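Local coordinates for BAG family molecular chaperone regulator 1 (Arabidopsis thaliana, PDB 4HWC), which probably acts as a co-chaperone in programmed cell death and stress responses, its BAG domain, the part modelled here, binding the ATPase domain of HSP70/HSC70 chaperones, at residues I58-E61 with G62-L66. Sequence-based numbering, arbitrary orientation.
Sequences IVAE and GDVKL
Glu61 O carries most of the polar contact, taking two backbone N-H groups from the first turn of the helix that follows. Val64 N reaches Glu61 O at 3.1 Å, but the bond is bent (133° at the hydrogen) and weak. Lys65 N is straighter at 146° yet longer, 3.4 Å to Glu61 O, and that bond is weak too. Coming from three and four residues on, they are i to i+3 and i to i+4 bonds, as at a helix opening. Lys65 N also bonds to Gly62 O, more closely at 3.0 Å. The adjacent carbonyls Glu61 O and Gly62 O lie 3.0 Å apart, the shared N-H probably offsetting part of their repulsion. Gly62 has a positive phi, and here the extended chain swings round into the helix.

Beside this polar turn sits a small apolar contact. The methyl CB of Ala60 presses on Val64 CG1 at 3.3 Å, tighter than usual for two carbons. Val64 CG1 stands opposite the backbone N (chi1 -175°), which turns that branch to Ala60, while Val64 CG2 passes 3.7 Å from Glu61 O. Lys65 adds a looser touch, its CD 4.1 Å from Ala60 O, before the chain bends twice and carries the ammonium away.

All this is surface structure at one end of the three-helix BAG bundle, where the loop after helix 38-55 leads into helix 62-88. Helix 5-31 lies alongside: its Ala5 touches both Ala60 and Val64, and Ile58 packs on Ile9 and Ile12, so the link between the other two helices rests against the first.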
loop_
_atom_site.group_PDB
_atom_site.type_symbol
_atom_site.label_atom_id
_atom_site.label_comp_id
_atom_site.label_asym_id
_atom_site.label_seq_id
_atom_site.Cartn_x
_atom_site.Cartn_y
_atom_site.Cartn_z
ATOM N N ILE A 58 9.363 4.782 -12.076
ATOM C CA ILE A 58 10.427 5.639 -11.560
ATOM C C ILE A 58 11.778 4.987 -11.837
ATOM O O ILE A 58 12.075 3.922 -11.305
ATOM C CB ILE A 58 10.288 5.862 -10.043
ATOM C CG1 ILE A 58 8.974 6.584 -9.743
ATOM C CG2 ILE A 58 11.476 6.663 -9.525
ATOM C CD1 ILE A 58 8.749 6.865 -8.265
ATOM N N VAL A 59 12.595 5.620 -12.674
ATOM C CA VAL A 59 13.905 5.063 -12.995
ATOM C C VAL A 59 14.971 5.588 -12.049
ATOM O O VAL A 59 15.064 6.792 -11.797
ATOM C CB VAL A 59 14.334 5.389 -14.439
ATOM C CG1 VAL A 59 15.674 4.735 -14.733
ATOM C CG2 VAL A 59 13.290 4.892 -15.419
ATOM N N ALA A 60 15.770 4.670 -11.521
ATOM C CA ALA A 60 16.830 5.029 -10.602
ATOM C C ALA A 60 18.019 4.101 -10.799
ATOM O O ALA A 60 17.958 3.143 -11.572
ATOM C CB ALA A 60 16.327 4.934 -9.167
ATOM N N GLU A 61 19.103 4.401 -10.098
ATOM C CA GLU A 61 20.303 3.588 -10.165
ATOM C C GLU A 61 20.802 3.400 -8.746
ATOM O O GLU A 61 20.281 4.016 -7.815
ATOM C CB GLU A 61 21.379 4.279 -11.000
ATOM C CG GLU A 61 21.746 5.656 -10.500
ATOM C CD GLU A 61 23.201 5.988 -10.737
ATOM O OE1 GLU A 61 23.658 5.874 -11.893
ATOM O OE2 GLU A 61 23.890 6.364 -9.765
ATOM N N GLY A 62 21.805 2.545 -8.583
ATOM C CA GLY A 62 22.370 2.296 -7.270
ATOM C C GLY A 62 21.360 2.000 -6.180
ATOM O O GLY A 62 20.337 1.356 -6.421
ATOM N N ASP A 63 21.652 2.476 -4.973
ATOM C CA ASP A 63 20.786 2.260 -3.821
ATOM C C ASP A 63 19.394 2.874 -3.967
ATOM O O ASP A 63 18.486 2.540 -3.212
ATOM C CB ASP A 63 21.459 2.794 -2.553
ATOM C CG ASP A 63 22.689 1.995 -2.163
ATOM O OD1 ASP A 63 22.562 0.771 -1.948
ATOM O OD2 ASP A 63 23.784 2.591 -2.067
ATOM N N VAL A 64 19.218 3.774 -4.927
ATOM C CA VAL A 64 17.907 4.380 -5.123
ATOM C C VAL A 64 16.968 3.341 -5.734
ATOM O O VAL A 64 15.773 3.305 -5.430
ATOM C CB VAL A 64 17.981 5.608 -6.048
ATOM C CG1 VAL A 64 16.618 6.280 -6.131
ATOM C CG2 VAL A 64 19.020 6.588 -5.524
ATOM N N LYS A 65 17.521 2.491 -6.596
ATOM C CA LYS A 65 16.740 1.443 -7.236
ATOM C C LYS A 65 16.238 0.492 -6.156
ATOM O O LYS A 65 15.127 -0.031 -6.235
ATOM C CB LYS A 65 17.601 0.692 -8.256
ATOM C CG LYS A 65 16.880 -0.421 -8.985
ATOM C CD LYS A 65 17.550 -0.739 -10.321
ATOM C CE LYS A 65 18.977 -1.223 -10.139
ATOM N NZ LYS A 65 19.030 -2.512 -9.394
ATOM N N LEU A 66 17.064 0.279 -5.137
ATOM C CA LEU A 66 16.688 -0.598 -4.039
ATOM C C LEU A 66 15.517 0.009 -3.266
ATOM O O LEU A 66 14.609 -0.706 -2.832
ATOM C CB LEU A 66 17.873 -0.812 -3.096
ATOM C CG LEU A 66 17.578 -1.743 -1.923
ATOM C CD1 LEU A 66 17.208 -3.120 -2.450
ATOM C CD2 LEU A 66 18.791 -1.824 -1.009
#